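Local structure of periplasmic beta-glucosidase (Pseudomonas aeruginosa, 6R5R) at residues V222-I227 and I254-A259; I50-T55 and H77-A82; R189-V194 and H486-R491. The protein probably hydrolyses terminal, non-reducing beta-D-glucosyl residues of beta-glucosides, with release of beta-D-glucose. The protein carries 1 engineered substitution. All blocks are in the same frame, centred on the assembly; numbering follows the deposited sequence. Where two conformers were deposited one is given.

Interaction 1: residues V222-I227 and I254-A259; sequences VSLNTI and ISNHGA. Engineered in segment 254-259: Asn256 (natural residue Asp). With BGC (beta-D-glucopyranose), chain D; BGC (beta-D-glucopyranose), chain C.
Val222 and Ile254 pair where two neighbouring parallel strands, 219-222 and 252-254, end at the mouth of the family 3 N-terminal domain, which belongs to the TIM-barrel clan. Val222 N donates to Ile254 O at 2.9 Å, and the bond is nearly straight (N-H...O 173°). Beyond this pair both chains leave the strands as loops, and side chains take over.

The tight part is centred on Asn256, an engineered residue (Asp in the natural protein). Its ND2 donates to Val222 O at 3.2 Å. This bond is bent, at 145°, and Val222 O lies somewhat out of the amide plane. Leu224 crosses Asn256 at about a right angle. With chi1 at -72°, Leu224 CG swings toward the amide carbon of Asn256. From there Leu224 CD2 packs 3.7 Å from Asn256 CB, and CD1 turns to O6 of the chain D glucose. Leu224 CD2 also lies 4.0 Å from Ala259 CB. Arg585 of a neighbouring subunit packs on Leu224 as well. A water accepts from Asn256 N and donates to Ser223 O, bridging the backbones.

The looser side begins at His257. This residue and Gly258 are partly exposed, and they touch segment 222-227 little or not at all. The His257 ring instead lies obliquely beside the two bound glucose units, near their linkage. Asn256 O holds the type II turn from Asn256 to Ala259. It accepts from Ala259 N and Ser255 OG, which arrive from opposite faces of its plane.

Asn256 OD1 accepts from His257 N at 2.8 Å, in its carbonyl plane and on a lone pair, and lies 3.4 Å from C5 of the chain D glucose.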
loop_
_atom_site.group_PDB
_atom_site.type_symbol
_atom_site.label_atom_id
_atom_site.label_comp_id
_atom_site.label_asym_id
_atom_site.label_seq_id
_atom_site.Cartn_x
_atom_site.Cartn_y
_atom_site.Cartn_z
ATOM N N VAL B 222 17.806 14.021 -8.068
ATOM C CA VAL B 222 16.457 14.231 -7.503
ATOM C C VAL B 222 15.463 13.273 -8.143
ATOM O O VAL B 222 15.567 12.964 -9.330
ATOM C CB VAL B 222 16.056 15.707 -7.649
ATOM C CG1 VAL B 222 14.718 15.967 -7.009
ATOM C CG2 VAL B 222 17.123 16.606 -7.018
ATOM N N SER B 223 14.504 12.800 -7.351
ATOM C CA SER B 223 13.526 11.792 -7.814
ATOM C C SER B 223 12.389 12.402 -8.638
ATOM O O SER B 223 12.212 13.650 -8.658
ATOM C CB SER B 223 13.011 11.015 -6.626
ATOM O OG SER B 223 12.175 11.831 -5.830
ATOM N N LEU B 224 11.608 11.513 -9.267
ATOM C CA LEU B 224 10.465 11.872 -10.133
ATOM C C LEU B 224 9.144 11.929 -9.383
ATOM O O LEU B 224 8.167 12.427 -9.956
ATOM C CB LEU B 224 10.373 10.811 -11.234
ATOM C CG LEU B 224 11.471 10.879 -12.293
ATOM C CD1 LEU B 224 11.490 9.590 -13.113
ATOM C CD2 LEU B 224 11.266 12.102 -13.152
ATOM N N ASN B 225 9.066 11.427 -8.153
ATOM C CA ASN B 225 7.777 11.324 -7.451
ATOM C C ASN B 225 7.443 12.577 -6.612
ATOM O O ASN B 225 8.317 13.371 -6.294
ATOM C CB ASN B 225 7.856 10.136 -6.493
ATOM C CG ASN B 225 9.044 10.200 -5.549
ATOM O OD1 ASN B 225 10.178 9.977 -5.967
ATOM N ND2 ASN B 225 8.830 10.515 -4.279
ATOM N N THR B 226 6.159 12.694 -6.266
ATOM C CA THR B 226 5.703 13.572 -5.183
ATOM C C THR B 226 6.155 12.991 -3.860
ATOM O O THR B 226 6.183 11.713 -3.693
ATOM C CB THR B 226 4.201 13.831 -5.213
ATOM O OG1 THR B 226 3.519 12.589 -5.141
ATOM C CG2 THR B 226 3.760 14.601 -6.437
ATOM N N ILE B 227 6.368 13.897 -2.919
ATOM C CA ILE B 227 6.527 13.577 -1.497
ATOM C C ILE B 227 5.465 14.352 -0.788
ATOM O O ILE B 227 5.528 15.583 -0.778
ATOM C CB ILE B 227 7.930 13.903 -0.959
ATOM C CG1 ILE B 227 8.973 13.082 -1.695
ATOM C CG2 ILE B 227 8.006 13.771 0.564
ATOM C CD1 ILE B 227 10.338 13.555 -1.395
ATOM N N ILE B 254 21.081 17.347 -9.258
ATOM C CA ILE B 254 20.793 17.091 -10.682
ATOM C C ILE B 254 19.350 16.664 -10.818
ATOM O O ILE B 254 18.931 15.773 -10.080
ATOM C CB ILE B 254 21.722 16.021 -11.223
ATOM C CG1 ILE B 254 23.187 16.430 -11.028
ATOM C CG2 ILE B 254 21.415 15.701 -12.694
ATOM C CD1 ILE B 254 24.152 15.378 -11.498
ATOM N N SER B 255 18.617 17.333 -11.669
ATOM C CA SER B 255 17.220 16.924 -11.925
ATOM C C SER B 255 17.228 15.549 -12.598
ATOM O O SER B 255 18.184 15.122 -13.226
ATOM C CB SER B 255 16.461 17.913 -12.784
ATOM O OG SER B 255 16.619 17.621 -14.150
ATOM N N ASN B 256 16.114 14.870 -12.509
ATOM C CA ASN B 256 15.938 13.646 -13.279
ATOM C C ASN B 256 15.533 14.037 -14.708
ATOM O O ASN B 256 15.386 15.236 -15.072
ATOM C CB ASN B 256 14.901 12.777 -12.564
ATOM C CG ASN B 256 15.222 11.325 -12.618
ATOM O OD1 ASN B 256 15.430 10.840 -13.710
ATOM N ND2 ASN B 256 15.269 10.645 -11.460
ATOM N N HIS B 257 15.282 13.050 -15.503
ATOM C CA HIS B 257 15.208 13.191 -16.964
ATOM C C HIS B 257 13.888 13.829 -17.398
ATOM O O HIS B 257 12.865 13.226 -17.192
ATOM C CB HIS B 257 15.405 11.790 -17.532
ATOM C CG HIS B 257 15.572 11.855 -18.995
ATOM N ND1 HIS B 257 14.496 12.102 -19.839
ATOM C CD2 HIS B 257 16.678 11.661 -19.771
ATOM C CE1 HIS B 257 14.944 12.130 -21.095
ATOM N NE2 HIS B 257 16.284 11.813 -21.088
ATOM N N GLY B 258 13.882 15.110 -17.814
ATOM C CA GLY B 258 12.632 15.797 -18.122
ATOM C C GLY B 258 11.868 16.187 -16.871
ATOM O O GLY B 258 10.699 16.523 -16.989
ATOM N N ALA B 259 12.464 16.107 -15.686
ATOM C CA ALA B 259 11.724 16.285 -14.407
ATOM C C ALA B 259 11.201 17.720 -14.265
ATOM O O ALA B 259 10.155 17.910 -13.631
ATOM C CB ALA B 259 12.533 15.867 -13.212
HETATM C C2 BGC D . 18.700 7.423 -14.343
HETATM C C3 BGC D . 18.414 8.429 -15.471
HETATM C C4 BGC D . 17.173 7.882 -16.174
HETATM C C5 BGC D . 16.013 7.817 -15.183
HETATM C C6 BGC D . 14.673 7.392 -15.773
HETATM C C1 BGC D . 17.505 7.224 -13.412
HETATM O O1 BGC D . 17.860 6.251 -12.438
HETATM O O2 BGC D . 19.868 7.782 -13.577
HETATM O O3 BGC D . 19.548 8.411 -16.401
HETATM O O4 BGC D . 16.828 8.746 -17.198
HETATM O O5 BGC D . 16.355 6.838 -14.186
HETATM O O6 BGC D . 13.763 7.284 -14.646
HETATM C C2 BGC C . 18.182 7.700 -19.023
HETATM C C3 BGC C . 18.009 7.245 -20.446
HETATM C C4 BGC C . 16.885 6.206 -20.483
HETATM C C5 BGC C . 15.601 6.750 -19.850
HETATM C C6 BGC C . 14.538 5.663 -19.813
HETATM C C1 BGC C . 16.827 8.195 -18.543
HETATM O O2 BGC C . 19.157 8.766 -19.052
HETATM O O3 BGC C . 19.278 6.666 -20.822
HETATM O O4 BGC C . 16.631 5.919 -21.864
HETATM O O5 BGC C . 15.866 7.165 -18.497
HETATM O O6 BGC C . 13.470 6.249 -19.069
HETATM O O HOH W 1 14.047 15.480 -10.532
#

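Interaction 2: residues I50-T55 and H77-A82; sequences IFNTVT and HAYDVA. With BGC (beta-D-glucopyranose), chain D; BGC (beta-D-glucopyranose), chain C.
Ala78 O is gripped by two groups of segment 50-55. Asn52 N donates to it at 3.1 Å, and Phe51 CA makes a CA-H...O contact with it. A water that accepts from Thr53 N also lies within hydrogen-bonding distance. One step back, Ala78 N donates to Ile50 O at 2.8 Å, in the carbonyl plane. This ladder sets Ile50 beside His77 and Phe51 beside Ala78 in parallel register.

Ile50 and His77 lie side by side and point the same way, with Ile50 CB 3.5 Å from His77 CD2. Past the end of strand 49-51, Val54 lies over one face of Tyr79, the last residue of strand 76-79. Val54 CG1 sits 3.4 Å from the centroid of the Tyr79 ring and 7° off the normal, a close CH-pi contact. Asn52 OD1 meets the same ring at its edge, with the amide and ring planes nearly perpendicular. Two waters lie between Asn52 OD1 and Asp80 OD2, within hydrogen-bonding distance of both.

Asn52 and Asp80 turn their polar ends to the sugars of the pocket. Asn52 ND2 donates to O3 of the chain C glucose at 2.9 Å. Asp80 receives two hydroxyls of the chain D glucose, O2 on OD1 at 2.5 Å and O3 on OD2 at 2.7 Å. Lys177 forms a salt bridge with Asp80 OD1.

The two segments belong to the beta-alpha-beta unit of strand 49-51, helix 56-66 and strand 76-79. Thr53 and His77 pack against Met62 of that helix, while Ile50 and Phe51 touch strand 25-27, which flanks strand 49-51 on the side away from strand 76-79.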
loop_
_atom_site.group_PDB
_atom_site.type_symbol
_atom_site.label_atom_id
_atom_site.label_comp_id
_atom_site.label_asym_id
_atom_site.label_seq_id
_atom_site.Cartn_x
_atom_site.Cartn_y
_atom_site.Cartn_z
ATOM N N ILE B 50 27.336 16.252 -20.127
ATOM C CA ILE B 50 26.792 15.245 -21.072
ATOM C C ILE B 50 26.476 13.982 -20.287
ATOM O O ILE B 50 27.252 13.644 -19.397
ATOM C CB ILE B 50 27.772 14.945 -22.204
ATOM C CG1 ILE B 50 28.099 16.215 -22.997
ATOM C CG2 ILE B 50 27.289 13.817 -23.109
ATOM C CD1 ILE B 50 26.937 16.797 -23.747
ATOM N N PHE B 51 25.411 13.287 -20.640
ATOM C CA PHE B 51 25.189 11.896 -20.212
ATOM C C PHE B 51 24.976 11.000 -21.426
ATOM O O PHE B 51 24.575 11.483 -22.518
ATOM C CB PHE B 51 24.066 11.807 -19.171
ATOM C CG PHE B 51 22.676 12.088 -19.691
ATOM C CD1 PHE B 51 22.264 13.387 -19.897
ATOM C CD2 PHE B 51 21.779 11.067 -19.940
ATOM C CE1 PHE B 51 20.984 13.674 -20.339
ATOM C CE2 PHE B 51 20.510 11.358 -20.425
ATOM C CZ PHE B 51 20.122 12.659 -20.638
ATOM N N ASN B 52 25.259 9.693 -21.237
ATOM C CA ASN B 52 25.041 8.624 -22.243
ATOM C C ASN B 52 26.020 8.683 -23.427
ATOM O O ASN B 52 25.808 7.869 -24.351
ATOM C CB ASN B 52 23.607 8.624 -22.754
ATOM C CG ASN B 52 22.615 8.058 -21.770
ATOM O OD1 ASN B 52 23.015 7.490 -20.764
ATOM N ND2 ASN B 52 21.343 8.260 -22.067
ATOM N N THR B 53 27.128 9.412 -23.328
ATOM C CA THR B 53 28.274 9.280 -24.283
ATOM C C THR B 53 29.386 8.557 -23.530
ATOM O O THR B 53 29.769 9.081 -22.487
ATOM C CB THR B 53 28.717 10.642 -24.837
ATOM O OG1 THR B 53 27.690 11.092 -25.720
ATOM C CG2 THR B 53 30.009 10.533 -25.621
ATOM N N VAL B 54 29.793 7.377 -24.002
ATOM C CA VAL B 54 30.471 6.430 -23.063
ATOM C C VAL B 54 31.734 5.817 -23.649
ATOM O O VAL B 54 32.201 4.828 -23.051
ATOM C CB VAL B 54 29.477 5.339 -22.640
ATOM C CG1 VAL B 54 28.249 5.973 -21.979
ATOM C CG2 VAL B 54 29.040 4.484 -23.811
ATOM N N THR B 55 32.272 6.318 -24.755
ATOM C CA THR B 55 33.594 5.808 -25.217
ATOM C C THR B 55 34.609 6.955 -25.249
ATOM O O THR B 55 34.231 8.157 -25.450
ATOM C CB THR B 55 33.503 5.150 -26.584
ATOM O OG1 THR B 55 33.378 6.181 -27.554
ATOM C CG2 THR B 55 32.353 4.176 -26.710
ATOM N N HIS B 77 31.151 14.193 -17.939
ATOM C CA HIS B 77 30.426 13.123 -18.674
ATOM C C HIS B 77 29.941 12.092 -17.676
ATOM O O HIS B 77 30.752 11.623 -16.834
ATOM C CB HIS B 77 31.302 12.489 -19.743
ATOM C CG HIS B 77 31.471 13.377 -20.929
ATOM N ND1 HIS B 77 32.405 14.386 -20.928
ATOM C CD2 HIS B 77 30.864 13.381 -22.140
ATOM C CE1 HIS B 77 32.324 15.019 -22.102
ATOM N NE2 HIS B 77 31.397 14.446 -22.854
ATOM N N ALA B 78 28.647 11.827 -17.719
ATOM C CA ALA B 78 27.991 10.901 -16.776
ATOM C C ALA B 78 27.349 9.730 -17.500
ATOM O O ALA B 78 27.018 9.790 -18.720
ATOM C CB ALA B 78 26.962 11.636 -15.952
ATOM N N TYR B 79 27.055 8.684 -16.726
ATOM C CA TYR B 79 26.376 7.483 -17.210
ATOM C C TYR B 79 25.719 6.748 -16.043
ATOM O O TYR B 79 26.043 7.004 -14.900
ATOM C CB TYR B 79 27.331 6.582 -17.974
ATOM C CG TYR B 79 26.753 5.502 -18.841
ATOM C CD1 TYR B 79 25.630 5.699 -19.627
ATOM C CD2 TYR B 79 27.382 4.265 -18.901
ATOM C CE1 TYR B 79 25.129 4.714 -20.452
ATOM C CE2 TYR B 79 26.900 3.269 -19.737
ATOM C CZ TYR B 79 25.757 3.492 -20.486
ATOM O OH TYR B 79 25.254 2.557 -21.345
ATOM N N ASP B 80 24.841 5.822 -16.403
ATOM C CA ASP B 80 24.116 4.958 -15.447
ATOM C C ASP B 80 24.941 3.694 -15.217
ATOM O O ASP B 80 24.603 2.631 -15.738
ATOM C CB ASP B 80 22.712 4.691 -15.950
ATOM C CG ASP B 80 21.800 5.899 -15.744
ATOM O OD1 ASP B 80 21.660 6.331 -14.562
ATOM O OD2 ASP B 80 21.257 6.408 -16.778
ATOM N N VAL B 81 26.017 3.835 -14.470
ATOM C CA VAL B 81 26.889 2.697 -14.101
ATOM C C VAL B 81 26.366 2.212 -12.762
ATOM O O VAL B 81 26.777 2.738 -11.724
ATOM C CB VAL B 81 28.362 3.122 -14.072
ATOM C CG1 VAL B 81 29.234 1.964 -13.690
ATOM C CG2 VAL B 81 28.788 3.669 -15.425
ATOM N N ALA B 82 25.347 1.397 -12.832
ATOM C CA ALA B 82 24.554 1.019 -11.641
ATOM C C ALA B 82 25.145 -0.205 -10.932
ATOM O O ALA B 82 25.202 -0.224 -9.708
ATOM C CB ALA B 82 23.148 0.771 -12.106
HETATM C C2 BGC D . 18.700 7.423 -14.343
HETATM C C3 BGC D . 18.414 8.429 -15.471
HETATM C C4 BGC D . 17.173 7.882 -16.174
HETATM C C5 BGC D . 16.013 7.817 -15.183
HETATM C C6 BGC D . 14.673 7.392 -15.773
HETATM C C1 BGC D . 17.505 7.224 -13.412
HETATM O O1 BGC D . 17.860 6.251 -12.438
HETATM O O2 BGC D . 19.868 7.782 -13.577
HETATM O O3 BGC D . 19.548 8.411 -16.401
HETATM O O4 BGC D . 16.828 8.746 -17.198
HETATM O O5 BGC D . 16.355 6.838 -14.186
HETATM O O6 BGC D . 13.763 7.284 -14.646
HETATM C C2 BGC C . 18.182 7.700 -19.023
HETATM C C3 BGC C . 18.009 7.245 -20.446
HETATM C C4 BGC C . 16.885 6.206 -20.483
HETATM C C5 BGC C . 15.601 6.750 -19.850
HETATM C C6 BGC C . 14.538 5.663 -19.813
HETATM C C1 BGC C . 16.827 8.195 -18.543
HETATM O O2 BGC C . 19.157 8.766 -19.052
HETATM O O3 BGC C . 19.278 6.666 -20.822
HETATM O O4 BGC C . 16.631 5.919 -21.864
HETATM O O5 BGC C . 15.866 7.165 -18.497
HETATM O O6 BGC C . 13.470 6.249 -19.069
HETATM O O HOH W 2 23.180 8.123 -18.163
HETATM O O HOH W 3 21.326 5.541 -19.311
HETATM O O HOH W 4 28.324 10.884 -21.044
#

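Interaction 3: residues R189-V194 and H486-R491; sequences RDYNTV and HEASSR. With BGC (beta-D-glucopyranose), chain D; BGC (beta-D-glucopyranose), chain C.
Tyr191 turns the edge of its ring to Glu487, whose OE2 lies in the ring plane, while the carboxylate itself is 76° from that plane. One face of the ring is covered by its neighbour Asp190, with CG about 3.8 Å above the ring centre. The methyl of Ala488 approaches obliquely. O6 of the chain D glucose also stands at the edge.

Tyr191 OH donates to Glu487 OE2 at 2.6 Å, a short bond. It comes in on the anti side and 33° out of the carboxylate plane. Glu487 gets there as a fully extended chain, its CG anti to the backbone N (chi1 -178°). Asp190 makes the second strong bond. Asp190 OD2 accepts from Ala488 N at 2.8 Å with its anti lone pair, and Glu487 CG passes 3.4 Å from this same OD2. Trp136 holds the other oxygen, OD1. Ser490 OG adds a weak bond from Asp190 N, its stronger partner being Gly188 O.

Both loops are type II turns, Arg189 to Asn192 and His486 to Ser489. They come from different domains, the family 3 N-terminal and C-terminal ones, so the contact joins the two beside the glycan pocket. A neighbouring subunit lies against it as well: its Tyr599 is the partner of Arg189 NH1.

Glu487 spans both sugars, since O6 of the chain C glucose donates to Glu487 OE1 at 2.8 Å and O6 of the chain D glucose to Glu487 OE2 at 2.7 Å. Arg585 of the neighbouring subunit forms a salt bridge with OE2. Tyrosine, sugar and arginine together would hold the carboxylate in this rotation, consistent with a pocket built from both domains and the second subunit.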
loop_
_atom_site.group_PDB
_atom_site.type_symbol
_atom_site.label_atom_id
_atom_site.label_comp_id
_atom_site.label_asym_id
_atom_site.label_seq_id
_atom_site.Cartn_x
_atom_site.Cartn_y
_atom_site.Cartn_z
ATOM N N ARG B 189 3.521 1.191 -8.526
ATOM C CA ARG B 189 3.513 1.719 -9.901
ATOM C C ARG B 189 4.628 2.727 -10.007
ATOM O O ARG B 189 4.727 3.649 -9.179
ATOM C CB ARG B 189 2.155 2.353 -10.241
ATOM C CG ARG B 189 1.036 1.351 -10.300
ATOM C CD ARG B 189 -0.293 1.908 -10.694
ATOM N NE ARG B 189 -0.985 2.743 -9.733
ATOM C CZ ARG B 189 -1.842 2.347 -8.750
ATOM N NH1 ARG B 189 -2.063 1.077 -8.421
ATOM N NH2 ARG B 189 -2.463 3.286 -8.042
ATOM N N ASP B 190 5.450 2.568 -11.031
ATOM C CA ASP B 190 6.609 3.475 -11.115
ATOM C C ASP B 190 6.109 4.919 -11.221
ATOM O O ASP B 190 5.037 5.189 -11.798
ATOM C CB ASP B 190 7.522 3.087 -12.252
ATOM C CG ASP B 190 8.992 3.517 -12.003
ATOM O OD1 ASP B 190 9.293 4.261 -11.052
ATOM O OD2 ASP B 190 9.842 3.141 -12.868
ATOM N N TYR B 191 6.880 5.817 -10.630
ATOM C CA TYR B 191 6.669 7.267 -10.658
ATOM C C TYR B 191 5.478 7.700 -9.802
ATOM O O TYR B 191 5.192 8.917 -9.733
ATOM C CB TYR B 191 6.423 7.772 -12.075
ATOM C CG TYR B 191 7.250 7.149 -13.157
ATOM C CD1 TYR B 191 8.624 7.226 -13.143
ATOM C CD2 TYR B 191 6.657 6.470 -14.197
ATOM C CE1 TYR B 191 9.388 6.704 -14.172
ATOM C CE2 TYR B 191 7.390 5.962 -15.236
ATOM C CZ TYR B 191 8.766 6.027 -15.204
ATOM O OH TYR B 191 9.495 5.582 -16.275
ATOM N N ASN B 192 4.808 6.774 -9.128
ATOM C CA ASN B 192 3.546 7.122 -8.464
ATOM C C ASN B 192 3.809 7.812 -7.121
ATOM O O ASN B 192 4.901 7.735 -6.510
ATOM C CB ASN B 192 2.646 5.912 -8.287
ATOM C CG ASN B 192 1.195 6.283 -8.105
ATOM O OD1 ASN B 192 0.767 7.381 -8.480
ATOM N ND2 ASN B 192 0.416 5.373 -7.540
ATOM N N THR B 193 2.764 8.485 -6.690
ATOM C CA THR B 193 2.588 9.184 -5.383
ATOM C C THR B 193 3.257 8.450 -4.236
ATOM O O THR B 193 3.076 7.236 -4.050
ATOM C CB THR B 193 1.080 9.254 -5.126
ATOM O OG1 THR B 193 0.490 9.893 -6.260
ATOM C CG2 THR B 193 0.795 9.976 -3.828
ATOM N N VAL B 194 4.003 9.210 -3.442
ATOM C CA VAL B 194 4.549 8.752 -2.165
ATOM C C VAL B 194 4.011 9.649 -1.073
ATOM O O VAL B 194 4.054 10.909 -1.148
ATOM C CB VAL B 194 6.077 8.734 -2.158
ATOM C CG1 VAL B 194 6.581 8.366 -0.762
ATOM C CG2 VAL B 194 6.646 7.816 -3.229
ATOM N N HIS B 486 12.372 -3.703 -14.450
ATOM C CA HIS B 486 13.105 -2.509 -14.923
ATOM C C HIS B 486 12.235 -1.261 -14.712
ATOM O O HIS B 486 11.117 -1.370 -14.170
ATOM C CB HIS B 486 13.673 -2.768 -16.325
ATOM C CG HIS B 486 13.112 -1.968 -17.444
ATOM N ND1 HIS B 486 13.769 -0.879 -17.956
ATOM C CD2 HIS B 486 12.004 -2.122 -18.179
ATOM C CE1 HIS B 486 13.067 -0.348 -18.923
ATOM N NE2 HIS B 486 11.984 -1.091 -19.082
ATOM N N GLU B 487 12.771 -0.124 -15.065
ATOM C CA GLU B 487 11.980 1.105 -14.966
ATOM C C GLU B 487 10.638 0.887 -15.654
ATOM O O GLU B 487 10.594 0.390 -16.798
ATOM C CB GLU B 487 12.730 2.255 -15.639
ATOM C CG GLU B 487 11.987 3.550 -15.537
ATOM C CD GLU B 487 12.615 4.710 -16.278
ATOM O OE1 GLU B 487 13.693 4.503 -16.881
ATOM O OE2 GLU B 487 12.062 5.833 -16.217
ATOM N N ALA B 488 9.580 1.393 -15.030
ATOM C CA ALA B 488 8.188 1.340 -15.513
ATOM C C ALA B 488 7.619 -0.074 -15.675
ATOM O O ALA B 488 6.377 -0.157 -15.822
ATOM C CB ALA B 488 8.033 2.124 -16.793
ATOM N N SER B 489 8.309 -1.148 -15.331
ATOM C CA SER B 489 7.765 -2.522 -15.479
ATOM C C SER B 489 7.257 -3.035 -14.134
ATOM O O SER B 489 7.823 -3.993 -13.587
ATOM C CB SER B 489 8.778 -3.460 -16.086
ATOM O OG SER B 489 9.247 -2.866 -17.287
ATOM N N SER B 490 6.214 -2.436 -13.613
ATOM C CA SER B 490 5.603 -2.894 -12.347
ATOM C C SER B 490 4.715 -4.105 -12.672
ATOM O O SER B 490 4.083 -4.195 -13.756
ATOM C CB SER B 490 4.871 -1.773 -11.712
ATOM O OG SER B 490 5.759 -0.647 -11.434
ATOM N N ARG B 491 4.714 -5.042 -11.765
ATOM C CA ARG B 491 3.996 -6.331 -11.920
ATOM C C ARG B 491 2.850 -6.412 -10.933
ATOM O O ARG B 491 2.994 -6.030 -9.756
ATOM C CB ARG B 491 4.939 -7.492 -11.626
ATOM C CG ARG B 491 5.834 -7.878 -12.776
ATOM C CD ARG B 491 6.562 -9.200 -12.627
ATOM N NE ARG B 491 5.718 -10.311 -13.001
ATOM C CZ ARG B 491 5.932 -11.581 -12.634
ATOM N NH1 ARG B 491 6.964 -11.907 -11.866
ATOM N NH2 ARG B 491 5.061 -12.504 -12.991
HETATM C C2 BGC D . 18.700 7.423 -14.343
HETATM C C3 BGC D . 18.414 8.429 -15.471
HETATM C C4 BGC D . 17.173 7.882 -16.174
HETATM C C5 BGC D . 16.013 7.817 -15.183
HETATM C C6 BGC D . 14.673 7.392 -15.773
HETATM C C1 BGC D . 17.505 7.224 -13.412
HETATM O O1 BGC D . 17.860 6.251 -12.438
HETATM O O2 BGC D . 19.868 7.782 -13.577
HETATM O O3 BGC D . 19.548 8.411 -16.401
HETATM O O4 BGC D . 16.828 8.746 -17.198
HETATM O O5 BGC D . 16.355 6.838 -14.186
HETATM O O6 BGC D . 13.763 7.284 -14.646
HETATM C C2 BGC C . 18.182 7.700 -19.023
HETATM C C3 BGC C . 18.009 7.245 -20.446
HETATM C C4 BGC C . 16.885 6.206 -20.483
HETATM C C5 BGC C . 15.601 6.750 -19.850
HETATM C C6 BGC C . 14.538 5.663 -19.813
HETATM C C1 BGC C . 16.827 8.195 -18.543
HETATM O O2 BGC C . 19.157 8.766 -19.052
HETATM O O3 BGC C . 19.278 6.666 -20.822
HETATM O O4 BGC C . 16.631 5.919 -21.864
HETATM O O5 BGC C . 15.866 7.165 -18.497
HETATM O O6 BGC C . 13.470 6.249 -19.069
#

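In the fold
All three contacts are buried and touch both glucose units, from different parts of the pocket. Interactions 1 and 2 lie within the N-terminal domain, each where two adjacent parallel strands end, with centres about 18 Å apart. They meet where His257 packs on Phe51. Interaction 2 has two strand bonds in parallel register; interaction 1 keeps one and relies on side chains. Interaction 3 has no strand. It joins turns 292 residues apart, and its bonds are mostly made by side-chain oxygens. The other subunit lies against it, within reach of most of its residues. It touches interaction 1 through Leu224 and Tyr191, but stays about 8 Å, nearest atoms, from interaction 2.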